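Local atomic coordinates of minor structural protein 5 (Lactococcus phage Tuc2009, PDB entry 5E7T), a protein that is a minor structural component of the phage particle, probably an accessory of the tail baseplate whose galactose-binding-like domain may help the phage adhere to its lactococcal host. Residues B[5-10]-B[209-214]; B[62-67]-B[160-165]; B[83-88]-B[184-189]. One frame throughout, in Å; residues are numbered along the deposited sequence.

Contact 1: B[5-10]-B[209-214]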
ATOM      1  N   ASN B   5     -13.365  58.195  49.664  1.00142.19           N
ATOM      2  CA  ASN B   5     -13.945  56.877  49.911  1.00138.51           C
ATOM      3  C   ASN B   5     -13.127  55.770  49.271  1.00134.41           C
ATOM      4  O   ASN B   5     -12.756  55.875  48.097  1.00132.29           O
ATOM      5  CB  ASN B   5     -15.397  56.824  49.398  1.00141.59           C
ATOM      6  CG  ASN B   5     -15.706  57.533  48.086  1.00170.84           C
ATOM      7  OD1 ASN B   5     -14.823  57.942  47.320  1.00167.91           O
ATOM      8  ND2 ASN B   5     -16.989  57.676  47.792  1.00162.92           N
ATOM      9  N   TYR B   6     -12.871  54.695  50.042  1.00126.57           N
ATOM     10  CA  TYR B   6     -12.078  53.533  49.612  1.00121.70           C
ATOM     11  C   TYR B   6     -12.874  52.224  49.678  1.00118.27           C
ATOM     12  O   TYR B   6     -13.465  51.924  50.723  1.00118.20           O
ATOM     13  CB  TYR B   6     -10.790  53.407  50.457  1.00122.38           C
ATOM     14  CG  TYR B   6      -9.908  54.637  50.420  1.00125.94           C
ATOM     15  CD1 TYR B   6     -10.093  55.678  51.325  1.00130.62           C
ATOM     16  CD2 TYR B   6      -8.887  54.757  49.482  1.00125.63           C
ATOM     17  CE1 TYR B   6      -9.296  56.820  51.286  1.00133.50           C
ATOM     18  CE2 TYR B   6      -8.078  55.892  49.437  1.00127.92           C
ATOM     19  CZ  TYR B   6      -8.289  56.922  50.340  1.00139.27           C
ATOM     20  OH  TYR B   6      -7.496  58.040  50.312  1.00142.79           O
ATOM     21  N   LEU B   7     -12.889  51.450  48.561  1.00108.60           N
ATOM     22  CA  LEU B   7     -13.563  50.153  48.506  1.00105.03           C
ATOM     23  C   LEU B   7     -12.589  49.082  48.956  1.00103.30           C
ATOM     24  O   LEU B   7     -11.516  48.940  48.359  1.00101.96           O
ATOM     25  CB  LEU B   7     -14.111  49.831  47.112  1.00104.11           C
ATOM     26  CG  LEU B   7     -14.496  48.357  46.892  1.00107.22           C
ATOM     27  CD1 LEU B   7     -15.955  48.099  47.222  1.00108.14           C
ATOM     28  CD2 LEU B   7     -14.125  47.889  45.491  1.00108.37           C
ATOM     29  N   HIS B   8     -12.964  48.333  50.009  1.00 96.45           N
ATOM     30  CA  HIS B   8     -12.139  47.267  50.562  1.00 93.34           C
ATOM     31  C   HIS B   8     -12.687  45.912  50.199  1.00 92.53           C
ATOM     32  O   HIS B   8     -13.841  45.613  50.506  1.00 92.65           O
ATOM     33  CB  HIS B   8     -11.959  47.421  52.073  1.00 95.33           C
ATOM     34  CG  HIS B   8     -11.325  48.719  52.452  1.00100.42           C
ATOM     35  ND1 HIS B   8     -12.063  49.736  53.027  1.00104.69           N
ATOM     36  CD2 HIS B   8     -10.063  49.157  52.247  1.00101.91           C
ATOM     37  CE1 HIS B   8     -11.222  50.743  53.185  1.00105.02           C
ATOM     38  NE2 HIS B   8     -10.003  50.436  52.742  1.00103.77           N
ATOM     39  N   THR B   9     -11.853  45.101  49.516  1.00 84.85           N
ATOM     40  CA  THR B   9     -12.194  43.763  49.045  1.00 81.98           C
ATOM     41  C   THR B   9     -11.342  42.685  49.724  1.00 81.71           C
ATOM     42  O   THR B   9     -10.138  42.875  49.913  1.00 81.10           O
ATOM     43  CB  THR B   9     -12.140  43.715  47.525  1.00 88.39           C
ATOM     44  OG1 THR B   9     -12.524  44.989  46.986  1.00 89.31           O
ATOM     45  CG2 THR B   9     -13.029  42.636  46.958  1.00 86.60           C
ATOM     46  N   ALA B  10     -11.995  41.580  50.140  1.00 75.86           N
ATOM     47  CA  ALA B  10     -11.387  40.430  50.821  1.00 74.13           C
ATOM     48  C   ALA B  10     -12.063  39.130  50.391  1.00 77.09           C
ATOM     49  O   ALA B  10     -13.218  39.145  49.989  1.00 77.76           O
ATOM     50  CB  ALA B  10     -11.458  40.592  52.330  1.00 75.66           C
ATOM     51  N   THR B 209     -16.901  42.724  51.028  1.00 88.80           N
ATOM     52  CA  THR B 209     -16.730  44.144  50.737  1.00 90.08           C
ATOM     53  C   THR B 209     -17.305  45.060  51.788  1.00 98.60           C
ATOM     54  O   THR B 209     -18.298  44.739  52.441  1.00 98.63           O
ATOM     55  CB  THR B 209     -17.261  44.525  49.356  1.00 94.40           C
ATOM     56  OG1 THR B 209     -18.410  43.739  49.055  1.00 96.68           O
ATOM     57  CG2 THR B 209     -16.216  44.383  48.274  1.00 88.29           C
ATOM     58  N   TYR B 210     -16.638  46.207  51.944  1.00 98.67           N
ATOM     59  CA  TYR B 210     -16.980  47.337  52.801  1.00101.77           C
ATOM     60  C   TYR B 210     -16.329  48.594  52.205  1.00110.47           C
ATOM     61  O   TYR B 210     -15.372  48.476  51.430  1.00107.93           O
ATOM     62  CB  TYR B 210     -16.690  47.081  54.296  1.00102.71           C
ATOM     63  CG  TYR B 210     -15.296  47.400  54.779  1.00103.12           C
ATOM     64  CD1 TYR B 210     -14.961  48.679  55.206  1.00106.63           C
ATOM     65  CD2 TYR B 210     -14.349  46.398  54.933  1.00102.02           C
ATOM     66  CE1 TYR B 210     -13.695  48.967  55.707  1.00107.29           C
ATOM     67  CE2 TYR B 210     -13.074  46.675  55.424  1.00102.52           C
ATOM     68  CZ  TYR B 210     -12.748  47.964  55.807  1.00111.33           C
ATOM     69  OH  TYR B 210     -11.495  48.260  56.293  1.00111.57           O
ATOM     70  N   VAL B 211     -16.884  49.784  52.508  1.00113.18           N
ATOM     71  CA  VAL B 211     -16.448  51.049  51.902  1.00115.05           C
ATOM     72  C   VAL B 211     -16.168  52.201  52.882  1.00124.39           C
ATOM     73  O   VAL B 211     -16.285  52.049  54.101  1.00123.61           O
ATOM     74  CB  VAL B 211     -17.484  51.513  50.828  1.00119.43           C
ATOM     75  CG1 VAL B 211     -17.334  50.742  49.530  1.00116.97           C
ATOM     76  CG2 VAL B 211     -18.918  51.425  51.350  1.00121.23           C
ATOM     77  N   ASP B 212     -15.767  53.358  52.285  1.00126.02           N
ATOM     78  CA  ASP B 212     -15.551  54.714  52.815  1.00130.13           C
ATOM     79  C   ASP B 212     -14.506  54.900  53.933  1.00136.22           C
ATOM     80  O   ASP B 212     -14.191  56.062  54.254  1.00138.31           O
ATOM     81  CB  ASP B 212     -16.897  55.319  53.309  1.00135.33           C
ATOM     82  CG  ASP B 212     -17.655  56.187  52.315  1.00149.12           C
ATOM     83  OD1 ASP B 212     -17.065  57.166  51.809  1.00150.08           O
ATOM     84  OD2 ASP B 212     -18.873  55.956  52.135  1.00157.14           O
ATOM     85  N   THR B 213     -13.987  53.810  54.545  1.00131.20           N
ATOM     86  CA  THR B 213     -13.054  53.986  55.667  1.00131.33           C
ATOM     87  C   THR B 213     -11.671  54.493  55.176  1.00135.02           C
ATOM     88  O   THR B 213     -11.560  55.026  54.064  1.00134.98           O
ATOM     89  CB  THR B 213     -12.984  52.741  56.592  1.00133.73           C
ATOM     90  OG1 THR B 213     -12.198  51.715  55.998  1.00129.46           O
ATOM     91  CG2 THR B 213     -14.361  52.223  57.022  1.00131.51           C
ATOM     92  N   ASN B 214     -10.640  54.375  56.038  1.00130.55           N
ATOM     93  CA  ASN B 214      -9.262  54.777  55.754  1.00129.41           C
ATOM     94  C   ASN B 214      -8.723  54.060  54.484  1.00129.83           C
ATOM     95  O   ASN B 214      -9.370  53.112  54.029  1.00128.21           O
ATOM     96  CB  ASN B 214      -8.372  54.508  56.987  1.00130.19           C
ATOM     97  CG  ASN B 214      -8.347  53.084  57.502  1.00151.08           C
ATOM     98  OD1 ASN B 214      -9.171  52.232  57.145  1.00146.43           O
ATOM     99  ND2 ASN B 214      -7.438  52.819  58.421  1.00141.10           N
TER
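His8 and Tyr210 pair across two antiparallel strands and put their rings on the same face of the sheet. The main chains fasten them twice: His8 N donates to Tyr210 O at 2.8 Å, and Tyr210 N returns the bond to His8 O at 3.2 Å. From the strand the His8 side chain can be followed outward. Its CB sits over the phenol face, 3.9 Å from the centroid of the Tyr210 ring, in a CH-pi contact. CG lies beside the backbone N, anti to the carbonyl carbon (chi1 -59°), and this turn carries the imidazole onward over the tyrosine, with CG 3.7 Å from Tyr210 CZ. ND1 lies over the phenol face, nearest CE1 (3.2 Å from Tyr210 CE1). The two planes meet at 34°, an oblique pairing. Beyond it, CE1 approaches Thr213 OG1, and NE2 makes a weak hydrogen bond to the carbonyl of Pro215. A histidine suits this place because its flat ring can cover an aromatic neighbour while its far nitrogen meets the polar main chain of the following turn. The Tyr210 hydroxyl lies over one imidazole face and is held by a hydrogen bond with Ser218 N.

On the other side of the sheet, Thr9 and Thr209 lie side by side, their CG2 methyls 3.9 Å apart, a natural use of beta-branched residues in strands. Leu7 brings CD1 to within 3.8 Å of Val211 CG1, adding a small apolar patch near the surface.

Strand 206-210 runs between strands 8-12 and 225-228 in a three-stranded antiparallel sheet. Thr209 bonds onward to Asp225 through the main chain, and Tyr224 meets the Tyr210 ring edge-to-face.

Contact 2: B[62-67]-B[160-165]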
ATOM      1  N   ASN B  62      30.707  17.179  60.781  1.00 68.66           N
ATOM      2  CA  ASN B  62      31.622  18.097  60.078  1.00 69.16           C
ATOM      3  C   ASN B  62      31.362  17.999  58.599  1.00 74.97           C
ATOM      4  O   ASN B  62      32.223  17.602  57.794  1.00 75.78           O
ATOM      5  CB  ASN B  62      33.082  17.857  60.427  1.00 70.37           C
ATOM      6  CG  ASN B  62      33.432  18.263  61.823  1.00 91.01           C
ATOM      7  OD1 ASN B  62      34.008  17.486  62.586  1.00 84.65           O
ATOM      8  ND2 ASN B  62      33.137  19.503  62.175  1.00 81.58           N
ATOM      9  N   ALA B  63      30.110  18.296  58.253  1.00 71.31           N
ATOM     10  CA  ALA B  63      29.628  18.122  56.904  1.00 70.96           C
ATOM     11  C   ALA B  63      28.439  18.969  56.553  1.00 74.06           C
ATOM     12  O   ALA B  63      27.647  19.369  57.420  1.00 72.08           O
ATOM     13  CB  ALA B  63      29.263  16.656  56.695  1.00 72.25           C
ATOM     14  N   TRP B  64      28.295  19.173  55.234  1.00 70.68           N
ATOM     15  CA  TRP B  64      27.154  19.801  54.617  1.00 69.00           C
ATOM     16  C   TRP B  64      26.287  18.643  54.167  1.00 72.80           C
ATOM     17  O   TRP B  64      26.790  17.679  53.575  1.00 74.01           O
ATOM     18  CB  TRP B  64      27.583  20.635  53.424  1.00 68.16           C
ATOM     19  CG  TRP B  64      28.468  21.777  53.804  1.00 69.94           C
ATOM     20  CD1 TRP B  64      29.808  21.908  53.549  1.00 74.55           C
ATOM     21  CD2 TRP B  64      28.083  22.937  54.544  1.00 68.27           C
ATOM     22  NE1 TRP B  64      30.270  23.108  54.050  1.00 73.77           N
ATOM     23  CE2 TRP B  64      29.229  23.756  54.672  1.00 73.35           C
ATOM     24  CE3 TRP B  64      26.869  23.396  55.049  1.00 67.89           C
ATOM     25  CZ2 TRP B  64      29.198  24.980  55.342  1.00 71.97           C
ATOM     26  CZ3 TRP B  64      26.847  24.600  55.722  1.00 69.33           C
ATOM     27  CH2 TRP B  64      27.999  25.382  55.858  1.00 70.80           C
ATOM     28  N   VAL B  65      25.002  18.693  54.517  1.00 67.14           N
ATOM     29  CA  VAL B  65      24.029  17.669  54.155  1.00 66.18           C
ATOM     30  C   VAL B  65      23.000  18.383  53.298  1.00 69.74           C
ATOM     31  O   VAL B  65      22.492  19.424  53.714  1.00 70.20           O
ATOM     32  CB  VAL B  65      23.368  17.024  55.411  1.00 68.55           C
ATOM     33  CG1 VAL B  65      22.386  15.912  55.031  1.00 67.80           C
ATOM     34  CG2 VAL B  65      24.419  16.505  56.384  1.00 69.36           C
ATOM     35  N   ASN B  66      22.701  17.856  52.108  1.00 64.63           N
ATOM     36  CA  ASN B  66      21.653  18.449  51.290  1.00 62.74           C
ATOM     37  C   ASN B  66      20.762  17.397  50.625  1.00 66.83           C
ATOM     38  O   ASN B  66      21.124  16.214  50.579  1.00 68.99           O
ATOM     39  CB  ASN B  66      22.200  19.462  50.289  1.00 63.20           C
ATOM     40  CG  ASN B  66      22.985  18.897  49.148  1.00 83.82           C
ATOM     41  OD1 ASN B  66      22.431  18.332  48.203  1.00 75.27           O
ATOM     42  ND2 ASN B  66      24.285  19.136  49.166  1.00 79.76           N
ATOM     43  N   LYS B  67      19.567  17.821  50.183  1.00 60.29           N
ATOM     44  CA  LYS B  67      18.594  17.005  49.451  1.00 59.02           C
ATOM     45  C   LYS B  67      18.207  17.877  48.263  1.00 63.21           C
ATOM     46  O   LYS B  67      17.917  19.052  48.456  1.00 62.85           O
ATOM     47  CB  LYS B  67      17.360  16.627  50.310  1.00 59.27           C
ATOM     48  CG  LYS B  67      17.661  15.861  51.615  1.00 70.57           C
ATOM     49  CD  LYS B  67      18.238  14.455  51.424  1.00 80.14           C
ATOM     50  CE  LYS B  67      19.097  14.002  52.582  1.00 86.07           C
ATOM     51  NZ  LYS B  67      18.654  12.687  53.124  1.00 97.34           N
ATOM     52  N   ILE B 160      18.449  23.487  46.428  1.00 54.51           N
ATOM     53  CA  ILE B 160      18.674  22.506  47.489  1.00 53.25           C
ATOM     54  C   ILE B 160      18.100  22.903  48.835  1.00 58.80           C
ATOM     55  O   ILE B 160      17.938  24.093  49.139  1.00 58.10           O
ATOM     56  CB  ILE B 160      20.185  22.144  47.640  1.00 55.82           C
ATOM     57  CG1 ILE B 160      21.061  23.371  47.939  1.00 54.19           C
ATOM     58  CG2 ILE B 160      20.705  21.367  46.458  1.00 58.75           C
ATOM     59  CD1 ILE B 160      22.395  23.075  48.438  1.00 49.98           C
ATOM     60  N   LEU B 161      17.843  21.882  49.660  1.00 56.62           N
ATOM     61  CA  LEU B 161      17.519  22.011  51.067  1.00 56.36           C
ATOM     62  C   LEU B 161      18.861  21.617  51.680  1.00 64.03           C
ATOM     63  O   LEU B 161      19.296  20.467  51.505  1.00 66.71           O
ATOM     64  CB  LEU B 161      16.415  21.044  51.522  1.00 55.73           C
ATOM     65  CG  LEU B 161      16.316  20.804  53.032  1.00 59.91           C
ATOM     66  CD1 LEU B 161      15.896  22.027  53.769  1.00 58.86           C
ATOM     67  CD2 LEU B 161      15.354  19.700  53.338  1.00 65.68           C
ATOM     68  N   ASN B 162      19.536  22.577  52.343  1.00 58.00           N
ATOM     69  CA  ASN B 162      20.849  22.379  52.925  1.00 57.67           C
ATOM     70  C   ASN B 162      20.894  22.688  54.407  1.00 62.03           C
ATOM     71  O   ASN B 162      20.139  23.533  54.890  1.00 62.52           O
ATOM     72  CB  ASN B 162      21.814  23.287  52.191  1.00 57.70           C
ATOM     73  CG  ASN B 162      23.271  23.106  52.508  1.00 75.94           C
ATOM     74  OD1 ASN B 162      23.845  23.868  53.294  1.00 66.62           O
ATOM     75  ND2 ASN B 162      23.920  22.163  51.819  1.00 67.78           N
ATOM     76  N   VAL B 163      21.812  22.014  55.120  1.00 58.31           N
ATOM     77  CA  VAL B 163      22.167  22.206  56.529  1.00 57.45           C
ATOM     78  C   VAL B 163      23.613  21.749  56.709  1.00 63.16           C
ATOM     79  O   VAL B 163      24.059  20.847  55.997  1.00 64.40           O
ATOM     80  CB  VAL B 163      21.199  21.573  57.562  1.00 59.78           C
ATOM     81  CG1 VAL B 163      21.284  20.064  57.564  1.00 60.01           C
ATOM     82  CG2 VAL B 163      21.451  22.123  58.970  1.00 59.54           C
ATOM     83  N   GLY B 164      24.326  22.400  57.625  1.00 58.77           N
ATOM     84  CA  GLY B 164      25.705  22.101  57.956  1.00 58.89           C
ATOM     85  C   GLY B 164      25.860  21.814  59.424  1.00 63.86           C
ATOM     86  O   GLY B 164      25.448  22.614  60.265  1.00 62.24           O
ATOM     87  N   PHE B 165      26.426  20.643  59.729  1.00 63.32           N
ATOM     88  CA  PHE B 165      26.687  20.195  61.092  1.00 63.78           C
ATOM     89  C   PHE B 165      28.199  20.195  61.276  1.00 69.21           C
ATOM     90  O   PHE B 165      28.913  19.435  60.615  1.00 68.92           O
ATOM     91  CB  PHE B 165      26.127  18.792  61.333  1.00 65.52           C
ATOM     92  CG  PHE B 165      24.663  18.576  61.027  1.00 65.69           C
ATOM     93  CD1 PHE B 165      23.695  18.777  62.002  1.00 68.09           C
ATOM     94  CD2 PHE B 165      24.263  18.068  59.801  1.00 67.13           C
ATOM     95  CE1 PHE B 165      22.351  18.495  61.746  1.00 67.75           C
ATOM     96  CE2 PHE B 165      22.924  17.779  59.552  1.00 68.99           C
ATOM     97  CZ  PHE B 165      21.979  17.990  60.528  1.00 66.43           C
TER
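Val65 and Val163 form the middle hydrogen-bonded pair of an antiparallel ladder in which six main-chain bonds join the strands. Val65 N reaches Val163 O at 2.8 Å in an almost straight bond (178°). The flanking pairs, Ala63 with Phe165 and Lys67 with Leu161, are likewise bonded in both directions. On the face of the valines, Val65 CG2 touches the edge of the Phe165 ring, 3.7 Å from CE2. On the other face Trp64 bends across to Gly164, its CE3 3.4 Å from Gly164 CA; glycine suits this position because no side chain competes with the indole.

Further out, Phe166 meets the Trp64 ring edge-to-face, and Ser106 and Ala107 of strand 104-114 touch the same side chain, whose nearest atom is about 3 Å from a bound sulfate. On the face of Val65, Met58 of strand 53-60 packs against Leu161, Val163 and Phe165.

Asn62 and Ala63 both face Phe165, a G1 beta bulge; the positive phi of Asn62 (52°) is one that asparagine tolerates well. An edge strand laid on a sheet whose apolar side faces a second sheet is consistent with the beta-sandwich of galactose-binding-like domains.

Contact 3: B[83-88]-B[184-189]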
ATOM      1  N   GLY B  83      16.222  41.842  39.724  1.00 65.00           N
ATOM      2  CA  GLY B  83      15.502  42.925  40.388  1.00 64.10           C
ATOM      3  C   GLY B  83      14.057  42.610  40.722  1.00 66.21           C
ATOM      4  O   GLY B  83      13.456  43.312  41.530  1.00 67.69           O
ATOM      5  N   ASP B  84      13.477  41.567  40.117  1.00 59.66           N
ATOM      6  CA  ASP B  84      12.113  41.159  40.399  1.00 58.27           C
ATOM      7  C   ASP B  84      12.091  40.519  41.774  1.00 64.31           C
ATOM      8  O   ASP B  84      13.128  40.006  42.219  1.00 66.78           O
ATOM      9  CB  ASP B  84      11.636  40.142  39.345  1.00 59.10           C
ATOM     10  CG  ASP B  84      11.044  40.755  38.092  1.00 68.54           C
ATOM     11  OD1 ASP B  84      11.151  41.999  37.924  1.00 69.12           O
ATOM     12  OD2 ASP B  84      10.449  40.003  37.287  1.00 73.19           O
ATOM     13  N   LYS B  85      10.940  40.544  42.465  1.00 58.06           N
ATOM     14  CA  LYS B  85      10.881  39.907  43.781  1.00 56.15           C
ATOM     15  C   LYS B  85      10.065  38.648  43.662  1.00 61.24           C
ATOM     16  O   LYS B  85       9.158  38.570  42.829  1.00 62.09           O
ATOM     17  CB  LYS B  85      10.289  40.813  44.870  1.00 56.60           C
ATOM     18  CG  LYS B  85      10.632  42.277  44.726  1.00 62.02           C
ATOM     19  CD  LYS B  85      11.520  42.778  45.821  1.00 71.35           C
ATOM     20  CE  LYS B  85      12.254  44.018  45.397  1.00 82.69           C
ATOM     21  NZ  LYS B  85      12.863  44.718  46.559  1.00103.30           N
ATOM     22  N   TYR B  86      10.415  37.646  44.467  1.00 57.43           N
ATOM     23  CA  TYR B  86       9.720  36.367  44.569  1.00 56.29           C
ATOM     24  C   TYR B  86       9.580  36.101  46.050  1.00 62.61           C
ATOM     25  O   TYR B  86      10.483  36.468  46.800  1.00 65.51           O
ATOM     26  CB  TYR B  86      10.495  35.250  43.879  1.00 56.30           C
ATOM     27  CG  TYR B  86      10.401  35.320  42.376  1.00 59.02           C
ATOM     28  CD1 TYR B  86      11.144  36.251  41.652  1.00 61.49           C
ATOM     29  CD2 TYR B  86       9.597  34.434  41.666  1.00 60.26           C
ATOM     30  CE1 TYR B  86      11.053  36.333  40.263  1.00 61.56           C
ATOM     31  CE2 TYR B  86       9.502  34.501  40.274  1.00 61.74           C
ATOM     32  CZ  TYR B  86      10.239  35.450  39.577  1.00 68.73           C
ATOM     33  OH  TYR B  86      10.162  35.527  38.208  1.00 69.77           O
ATOM     34  N   THR B  87       8.439  35.553  46.491  1.00 56.56           N
ATOM     35  CA  THR B  87       8.206  35.290  47.900  1.00 56.05           C
ATOM     36  C   THR B  87       8.052  33.798  48.150  1.00 61.41           C
ATOM     37  O   THR B  87       7.261  33.128  47.476  1.00 61.92           O
ATOM     38  CB  THR B  87       7.036  36.149  48.442  1.00 59.40           C
ATOM     39  OG1 THR B  87       7.318  37.535  48.227  1.00 61.19           O
ATOM     40  CG2 THR B  87       6.782  35.931  49.919  1.00 53.19           C
ATOM     41  N   MET B  88       8.804  33.285  49.138  1.00 57.42           N
ATOM     42  CA  MET B  88       8.752  31.894  49.547  1.00 56.48           C
ATOM     43  C   MET B  88       8.019  31.812  50.857  1.00 60.36           C
ATOM     44  O   MET B  88       8.223  32.665  51.705  1.00 61.01           O
ATOM     45  CB  MET B  88      10.151  31.314  49.667  1.00 59.00           C
ATOM     46  CG  MET B  88      10.821  31.125  48.349  1.00 63.07           C
ATOM     47  SD  MET B  88      12.414  30.329  48.591  1.00 68.67           S
ATOM     48  CE  MET B  88      11.894  28.572  48.531  1.00 65.38           C
ATOM     49  N   LEU B 184       5.632  34.900  42.423  1.00 52.29           N
ATOM     50  CA  LEU B 184       6.156  36.157  41.945  1.00 51.81           C
ATOM     51  C   LEU B 184       5.520  37.246  42.809  1.00 57.95           C
ATOM     52  O   LEU B 184       4.314  37.213  43.055  1.00 60.73           O
ATOM     53  CB  LEU B 184       5.768  36.297  40.459  1.00 51.02           C
ATOM     54  CG  LEU B 184       6.063  37.630  39.788  1.00 53.47           C
ATOM     55  CD1 LEU B 184       7.560  37.854  39.615  1.00 52.29           C
ATOM     56  CD2 LEU B 184       5.265  37.760  38.508  1.00 51.71           C
ATOM     57  N   GLY B 185       6.313  38.167  43.302  1.00 52.92           N
ATOM     58  CA  GLY B 185       5.751  39.200  44.156  1.00 53.35           C
ATOM     59  C   GLY B 185       6.449  39.380  45.482  1.00 59.72           C
ATOM     60  O   GLY B 185       7.434  38.696  45.767  1.00 60.34           O
ATOM     61  N   SER B 186       5.950  40.338  46.285  1.00 57.24           N
ATOM     62  CA  SER B 186       6.472  40.736  47.591  1.00 57.57           C
ATOM     63  C   SER B 186       5.568  40.295  48.747  1.00 62.63           C
ATOM     64  O   SER B 186       5.801  40.689  49.897  1.00 63.53           O
ATOM     65  CB  SER B 186       6.636  42.252  47.625  1.00 62.04           C
ATOM     66  OG  SER B 186       7.697  42.669  46.785  1.00 75.02           O
ATOM     67  N   ILE B 187       4.515  39.512  48.440  1.00 57.74           N
ATOM     68  CA  ILE B 187       3.541  39.039  49.416  1.00 56.73           C
ATOM     69  C   ILE B 187       3.396  37.534  49.302  1.00 61.14           C
ATOM     70  O   ILE B 187       3.280  36.998  48.187  1.00 59.94           O
ATOM     71  CB  ILE B 187       2.164  39.760  49.246  1.00 59.85           C
ATOM     72  CG1 ILE B 187       2.283  41.269  49.527  1.00 61.19           C
ATOM     73  CG2 ILE B 187       1.070  39.133  50.144  1.00 60.13           C
ATOM     74  CD1 ILE B 187       1.208  42.122  48.925  1.00 68.75           C
ATOM     75  N   ALA B 188       3.366  36.866  50.484  1.00 58.36           N
ATOM     76  CA  ALA B 188       3.134  35.433  50.663  1.00 57.19           C
ATOM     77  C   ALA B 188       1.631  35.321  50.776  1.00 62.16           C
ATOM     78  O   ALA B 188       1.060  35.572  51.852  1.00 62.79           O
ATOM     79  CB  ALA B 188       3.805  34.935  51.942  1.00 57.57           C
ATOM     80  N   THR B 189       0.979  35.064  49.620  1.00 56.72           N
ATOM     81  CA  THR B 189      -0.473  34.946  49.511  1.00 55.22           C
ATOM     82  C   THR B 189      -0.850  33.509  49.868  1.00 58.76           C
ATOM     83  O   THR B 189       0.066  32.663  49.983  1.00 57.12           O
ATOM     84  CB  THR B 189      -0.956  35.384  48.114  1.00 59.72           C
ATOM     85  OG1 THR B 189      -0.585  34.408  47.143  1.00 59.94           O
ATOM     86  CG2 THR B 189      -0.473  36.781  47.717  1.00 53.16           C
TER
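Thr87 and Lys85 hold the chain at Gly185 by two hydrogen bonds, one through its N and one through its O. Thr87 OG1 donates to Gly185 O at 2.7 Å, while Gly185 N donates to Lys85 O at 2.9 Å with a nearly straight N-H...O angle of 167°. In both bonds the donor stands above the plane of the carbonyl it meets. Glycine suits the turning point: its phi of 128° with an extended psi belongs to a region that residues with a side chain rarely enter.

The threonine divides its two branches between the two kinds of contact. With OG1 beside the backbone N (chi1 -57°), the hydroxyl faces the Gly185 carbonyl and also bonds to Thr144 OG1 of strand 139-146. Thr87 CG2 goes the other way and packs 3.7 Å from Ala188 CB; the small alanine side chain lets the 184-189 backbone come close to the threonine.

Next to this, Tyr86 and Leu184 form a non-hydrogen-bonded antiparallel pair. Leu184 CD1 lies over the phenol face, 4.0 Å from the centroid of the Tyr86 ring in a CH-pi contact. Tyr80 meets the same ring. Toward the surface, the methylenes of Lys85 run past Ser186, with Lys85 CG 3.6 Å from Ser186 OG, and the amine continues to a weak hydrogen bond with Thr146 OG1.

The polar grip uses two main-chain carbonyls, one main-chain N-H and one hydroxyl, without a salt bridge between the segments; the departing chain is held to the start of strand 85-98 by bonds that probably depend little on charge.

Contact 3 lies between the other two, its centre about 25 Å from that of contact 1 and about 26 Å from that of contact 2, while contacts 1 and 2 are about 48 Å apart, centre to centre, on opposite sides of the chain's centre. Contacts 2 and 3 approach most closely, with nearest atoms about 8 Å apart, and their segments alternate along the sequence, so the chain passes back and forth between their four-stranded and five-stranded sheets. Segment 184-189 begins the passage from strand 171-184 toward strand 206-210, on which the 209-214 segment of contact 1 lies. The bound sulfate lies beside Trp64 of contact 2 and probably comes from the crystallisation liquor.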